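Local coordinates for penicillin-binding protein 2B (Streptococcus pneumoniae, PDB 2WAD), which binds penicillin and, as a probable transpeptidase of the elongation machinery, forms peptide cross-links between adjacent glycan strands of the peptidoglycan, at residues E484-L495 against V540-E548. Numbering follows the deposited sequence.
Sequences EYGLGSATGIDL and VRLAPHIVE. Unlike the reference sequence in segment 484-495: S489 (reference Thr). Unlike the reference sequence in segment 540-548: L542 (reference Val), H545 (reference Arg).
The carboxylate of D494 faces two successive backbone amides of 540-548. D494 OD1 receives I546 N at 2.9 Å and D494 OD2 receives V547 N at 3.1 Å, both nearly straight and both through syn lone pairs, so the group cannot readily rotate; a weak second bond joins I546 N to OD2. D494 CG lies between the backbone N and the carbonyl carbon (chi1 53°), which directs the carboxylate at the other segment, and Y272 OH is a further partner of OD2. Beside it, I546 CD1 meets I493 CD1 end to end at 3.8 Å, while L495 crosses the I546 side chain at about a right angle. P544 lies against T491 and I493, its CG 4.1 Å from I493 CB. The P544 carbonyl O receives a straight CA-H...O contact from I493 CA, and one water bridges it to G492 O. At the other end R541 reaches out fully extended from CG to NE, passing E484 O with its CD. One guanidinium face lies over G486 N, in the Schellman turn that ends helix 471-484; at the edge R541 NH2 meets A490 O at 2.6 Å, a weak, bent bond, and N572 holds NH1. The contact thus lays the loop following helix 471-484 along strand 540-542, the link after it and the start of strand 547-553, with helix 525-536 packed against the loop and R541, and strand 570-573 paired antiparallel with 540-542.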
ATOM      1  N   GLU A 484      -8.024 -11.132  16.377  1.00 35.70           N
ATOM      2  CA  GLU A 484      -8.221 -12.384  15.633  1.00 37.11           C
ATOM      3  C   GLU A 484      -8.976 -12.210  14.311  1.00 35.39           C
ATOM      4  O   GLU A 484      -8.918 -13.080  13.434  1.00 34.30           O
ATOM      5  CB  GLU A 484      -8.975 -13.407  16.477  1.00 36.32           C
ATOM      6  CG  GLU A 484      -8.175 -13.981  17.646  1.00 39.74           C
ATOM      7  CD  GLU A 484      -8.982 -15.058  18.350  1.00 40.78           C
ATOM      8  OE1 GLU A 484      -9.826 -14.724  19.193  1.00 42.94           O
ATOM      9  OE2 GLU A 484      -8.799 -16.248  18.048  1.00 46.03           O
ATOM     10  N   TYR A 485      -9.697 -11.097  14.183  1.00 34.70           N
ATOM     11  CA  TYR A 485     -10.515 -10.851  13.003  1.00 31.13           C
ATOM     12  C   TYR A 485      -9.891  -9.752  12.183  1.00 34.36           C
ATOM     13  O   TYR A 485     -10.426  -9.340  11.127  1.00 31.88           O
ATOM     14  CB  TYR A 485     -11.924 -10.447  13.386  1.00 32.70           C
ATOM     15  CG  TYR A 485     -12.839 -11.571  13.810  1.00 33.29           C
ATOM     16  CD1 TYR A 485     -13.542 -12.316  12.878  1.00 30.71           C
ATOM     17  CD2 TYR A 485     -13.105 -11.796  15.161  1.00 36.64           C
ATOM     18  CE1 TYR A 485     -14.425 -13.342  13.294  1.00 33.82           C
ATOM     19  CE2 TYR A 485     -13.992 -12.777  15.574  1.00 30.09           C
ATOM     20  CZ  TYR A 485     -14.658 -13.549  14.644  1.00 37.78           C
ATOM     21  OH  TYR A 485     -15.532 -14.547  15.073  1.00 32.97           O
ATOM     22  N   GLY A 486      -8.741  -9.287  12.670  1.00 31.62           N
ATOM     23  CA  GLY A 486      -8.002  -8.219  12.004  1.00 29.49           C
ATOM     24  C   GLY A 486      -8.433  -6.832  12.428  1.00 29.80           C
ATOM     25  O   GLY A 486      -8.033  -5.814  11.852  1.00 29.73           O
ATOM     26  N   LEU A 487      -9.283  -6.763  13.438  1.00 31.14           N
ATOM     27  CA  LEU A 487      -9.722  -5.463  13.945  1.00 30.33           C
ATOM     28  C   LEU A 487      -8.706  -4.963  14.993  1.00 31.90           C
ATOM     29  O   LEU A 487      -8.731  -5.402  16.138  1.00 32.43           O
ATOM     30  CB  LEU A 487     -11.118  -5.616  14.572  1.00 29.20           C
ATOM     31  CG  LEU A 487     -12.213  -6.172  13.636  1.00 30.83           C
ATOM     32  CD1 LEU A 487     -13.508  -6.453  14.352  1.00 27.92           C
ATOM     33  CD2 LEU A 487     -12.453  -5.187  12.484  1.00 29.95           C
ATOM     34  N   GLY A 488      -7.814  -4.054  14.613  1.00 33.70           N
ATOM     35  CA  GLY A 488      -6.776  -3.558  15.526  1.00 33.02           C
ATOM     36  C   GLY A 488      -5.444  -4.278  15.364  1.00 35.37           C
ATOM     37  O   GLY A 488      -4.510  -4.005  16.097  1.00 34.04           O
ATOM     38  N   SER A 489      -5.327  -5.173  14.383  1.00 35.55           N
ATOM     39  CA  SER A 489      -4.052  -5.846  14.136  1.00 38.98           C
ATOM     40  C   SER A 489      -3.704  -5.696  12.665  1.00 37.94           C
ATOM     41  O   SER A 489      -4.593  -5.400  11.863  1.00 37.08           O
ATOM     42  CB  SER A 489      -4.129  -7.344  14.494  1.00 37.30           C
ATOM     43  OG  SER A 489      -5.217  -7.965  13.831  1.00 40.04           O
ATOM     44  N   ALA A 490      -2.427  -5.894  12.336  1.00 35.50           N
ATOM     45  CA  ALA A 490      -1.964  -5.997  10.946  1.00 35.55           C
ATOM     46  C   ALA A 490      -2.803  -6.970  10.143  1.00 36.13           C
ATOM     47  O   ALA A 490      -3.052  -8.091  10.598  1.00 36.32           O
ATOM     48  CB  ALA A 490      -0.482  -6.438  10.891  1.00 35.39           C
ATOM     49  N   THR A 491      -3.171  -6.566   8.925  1.00 38.20           N
ATOM     50  CA  THR A 491      -3.951  -7.417   8.020  1.00 35.35           C
ATOM     51  C   THR A 491      -3.105  -8.399   7.228  1.00 36.54           C
ATOM     52  O   THR A 491      -3.610  -9.448   6.810  1.00 37.81           O
ATOM     53  CB  THR A 491      -4.821  -6.592   7.028  1.00 33.38           C
ATOM     54  OG1 THR A 491      -3.992  -5.866   6.123  1.00 39.74           O
ATOM     55  CG2 THR A 491      -5.699  -5.602   7.745  1.00 32.01           C
ATOM     56  N   GLY A 492      -1.836  -8.065   7.004  1.00 35.79           N
ATOM     57  CA  GLY A 492      -0.971  -8.859   6.129  1.00 35.03           C
ATOM     58  C   GLY A 492      -0.966  -8.422   4.670  1.00 38.04           C
ATOM     59  O   GLY A 492      -0.391  -9.092   3.789  1.00 36.57           O
ATOM     60  N   ILE A 493      -1.652  -7.318   4.378  1.00 38.66           N
ATOM     61  CA  ILE A 493      -1.801  -6.918   2.978  1.00 36.81           C
ATOM     62  C   ILE A 493      -0.427  -6.615   2.366  1.00 39.43           C
ATOM     63  O   ILE A 493       0.465  -6.136   3.073  1.00 37.88           O
ATOM     64  CB  ILE A 493      -2.738  -5.734   2.794  1.00 38.89           C
ATOM     65  CG1 ILE A 493      -3.153  -5.625   1.320  1.00 42.20           C
ATOM     66  CG2 ILE A 493      -2.124  -4.446   3.317  1.00 32.88           C
ATOM     67  CD1 ILE A 493      -4.056  -4.480   1.050  1.00 49.58           C
ATOM     68  N   ASP A 494      -0.269  -6.918   1.073  1.00 36.92           N
ATOM     69  CA  ASP A 494       1.001  -6.788   0.358  1.00 34.95           C
ATOM     70  C   ASP A 494       1.305  -5.345  -0.083  1.00 36.40           C
ATOM     71  O   ASP A 494       1.492  -5.053  -1.276  1.00 34.48           O
ATOM     72  CB  ASP A 494       1.049  -7.775  -0.821  1.00 34.37           C
ATOM     73  CG  ASP A 494      -0.179  -7.667  -1.767  1.00 40.03           C
ATOM     74  OD1 ASP A 494      -1.250  -7.112  -1.379  1.00 35.43           O
ATOM     75  OD2 ASP A 494      -0.082  -8.223  -2.892  1.00 37.03           O
ATOM     76  N   LEU A 495       1.345  -4.435   0.887  1.00 37.91           N
ATOM     77  CA  LEU A 495       1.771  -3.059   0.657  1.00 39.77           C
ATOM     78  C   LEU A 495       2.740  -2.731   1.784  1.00 41.02           C
ATOM     79  O   LEU A 495       2.640  -3.321   2.851  1.00 42.40           O
ATOM     80  CB  LEU A 495       0.579  -2.084   0.667  1.00 37.89           C
ATOM     81  CG  LEU A 495      -0.394  -2.151  -0.522  1.00 39.41           C
ATOM     82  CD1 LEU A 495      -1.618  -1.271  -0.314  1.00 39.02           C
ATOM     83  CD2 LEU A 495       0.271  -1.850  -1.860  1.00 35.49           C
ATOM     84  N   VAL A 540     -11.148 -18.823   9.597  1.00 36.58           N
ATOM     85  CA  VAL A 540      -9.778 -18.785   9.097  1.00 37.56           C
ATOM     86  C   VAL A 540      -9.467 -17.480   8.365  1.00 38.49           C
ATOM     87  O   VAL A 540      -9.914 -17.214   7.253  1.00 35.75           O
ATOM     88  CB  VAL A 540      -9.454 -19.979   8.182  1.00 38.15           C
ATOM     89  CG1 VAL A 540      -8.053 -19.811   7.592  1.00 33.30           C
ATOM     90  CG2 VAL A 540      -9.610 -21.293   8.963  1.00 35.95           C
ATOM     91  N   ARG A 541      -8.670 -16.660   9.030  1.00 39.61           N
ATOM     92  CA  ARG A 541      -8.412 -15.312   8.570  1.00 38.14           C
ATOM     93  C   ARG A 541      -7.275 -15.329   7.562  1.00 37.36           C
ATOM     94  O   ARG A 541      -6.252 -15.962   7.787  1.00 35.67           O
ATOM     95  CB  ARG A 541      -8.003 -14.508   9.783  1.00 37.31           C
ATOM     96  CG  ARG A 541      -7.668 -13.056   9.513  1.00 37.68           C
ATOM     97  CD  ARG A 541      -7.380 -12.457  10.880  1.00 43.91           C
ATOM     98  NE  ARG A 541      -6.695 -11.205  10.686  1.00 47.34           N
ATOM     99  CZ  ARG A 541      -5.513 -10.896  11.191  1.00 40.09           C
ATOM    100  NH1 ARG A 541      -4.869 -11.710  12.008  1.00 38.50           N
ATOM    101  NH2 ARG A 541      -5.011  -9.713  10.884  1.00 35.84           N
ATOM    102  N   LEU A 542      -7.471 -14.660   6.436  1.00 35.70           N
ATOM    103  CA  LEU A 542      -6.555 -14.757   5.311  1.00 35.17           C
ATOM    104  C   LEU A 542      -5.967 -13.387   4.998  1.00 37.75           C
ATOM    105  O   LEU A 542      -6.661 -12.375   5.071  1.00 34.40           O
ATOM    106  CB  LEU A 542      -7.301 -15.287   4.091  1.00 35.59           C
ATOM    107  CG  LEU A 542      -7.898 -16.705   4.091  1.00 38.29           C
ATOM    108  CD1 LEU A 542      -8.367 -17.055   2.661  1.00 31.70           C
ATOM    109  CD2 LEU A 542      -6.905 -17.770   4.589  1.00 31.93           C
ATOM    110  N   ALA A 543      -4.669 -13.341   4.700  1.00 38.07           N
ATOM    111  CA  ALA A 543      -4.050 -12.091   4.305  1.00 35.59           C
ATOM    112  C   ALA A 543      -4.643 -11.678   2.966  1.00 35.44           C
ATOM    113  O   ALA A 543      -4.723 -12.489   2.035  1.00 34.46           O
ATOM    114  CB  ALA A 543      -2.529 -12.244   4.177  1.00 35.66           C
ATOM    115  N   PRO A 544      -5.027 -10.396   2.852  1.00 35.77           N
ATOM    116  CA  PRO A 544      -5.496  -9.855   1.586  1.00 35.89           C
ATOM    117  C   PRO A 544      -4.301  -9.634   0.671  1.00 36.81           C
ATOM    118  O   PRO A 544      -3.223  -9.274   1.134  1.00 35.39           O
ATOM    119  CB  PRO A 544      -6.156  -8.518   1.962  1.00 36.81           C
ATOM    120  CG  PRO A 544      -5.928  -8.309   3.410  1.00 37.39           C
ATOM    121  CD  PRO A 544      -5.002  -9.391   3.923  1.00 34.53           C
ATOM    122  N   HIS A 545      -4.459  -9.942  -0.611  1.00 37.60           N
ATOM    123  CA  HIS A 545      -3.331  -9.807  -1.513  1.00 38.72           C
ATOM    124  C   HIS A 545      -3.862  -9.187  -2.802  1.00 39.31           C
ATOM    125  O   HIS A 545      -4.905  -9.612  -3.313  1.00 38.33           O
ATOM    126  CB  HIS A 545      -2.535 -11.117  -1.715  1.00 36.89           C
ATOM    127  CG  HIS A 545      -3.314 -12.258  -2.300  1.00 37.18           C
ATOM    128  ND1 HIS A 545      -3.316 -12.540  -3.649  1.00 39.98           N
ATOM    129  CD2 HIS A 545      -4.061 -13.222  -1.714  1.00 33.66           C
ATOM    130  CE1 HIS A 545      -4.059 -13.611  -3.870  1.00 42.01           C
ATOM    131  NE2 HIS A 545      -4.527 -14.039  -2.710  1.00 38.66           N
ATOM    132  N   ILE A 546      -3.171  -8.145  -3.257  1.00 36.50           N
ATOM    133  CA  ILE A 546      -3.551  -7.403  -4.448  1.00 34.45           C
ATOM    134  C   ILE A 546      -2.924  -8.046  -5.690  1.00 38.02           C
ATOM    135  O   ILE A 546      -3.451  -7.940  -6.806  1.00 37.85           O
ATOM    136  CB  ILE A 546      -3.066  -5.945  -4.322  1.00 31.44           C
ATOM    137  CG1 ILE A 546      -3.721  -5.247  -3.137  1.00 31.27           C
ATOM    138  CG2 ILE A 546      -3.364  -5.169  -5.600  1.00 33.98           C
ATOM    139  CD1 ILE A 546      -2.944  -4.057  -2.579  1.00 22.30           C
ATOM    140  N   VAL A 547      -1.775  -8.698  -5.501  1.00 38.19           N
ATOM    141  CA  VAL A 547      -1.108  -9.404  -6.588  1.00 36.57           C
ATOM    142  C   VAL A 547      -1.604 -10.840  -6.697  1.00 36.82           C
ATOM    143  O   VAL A 547      -1.735 -11.514  -5.680  1.00 36.08           O
ATOM    144  CB  VAL A 547       0.418  -9.364  -6.441  1.00 38.71           C
ATOM    145  CG1 VAL A 547       1.050 -10.264  -7.492  1.00 38.81           C
ATOM    146  CG2 VAL A 547       0.937  -7.917  -6.585  1.00 30.34           C
ATOM    147  N   GLU A 548      -1.888 -11.289  -7.921  1.00 36.88           N
ATOM    148  CA  GLU A 548      -2.456 -12.617  -8.158  1.00 36.09           C
ATOM    149  C   GLU A 548      -1.380 -13.622  -8.527  1.00 35.33           C
ATOM    150  O   GLU A 548      -1.459 -14.789  -8.131  1.00 35.22           O
ATOM    151  CB  GLU A 548      -3.547 -12.603  -9.247  1.00 37.73           C
ATOM    152  CG  GLU A 548      -4.133 -13.981  -9.637  1.00 36.86           C
ATOM    153  CD  GLU A 548      -3.289 -14.727 -10.674  1.00 45.25           C
ATOM    154  OE1 GLU A 548      -3.276 -15.976 -10.674  1.00 51.42           O
ATOM    155  OE2 GLU A 548      -2.615 -14.088 -11.505  1.00 46.21           O
TER
HETATM  156  O   HOH W   1      -0.453 -10.148   1.452  1.00 33.37           O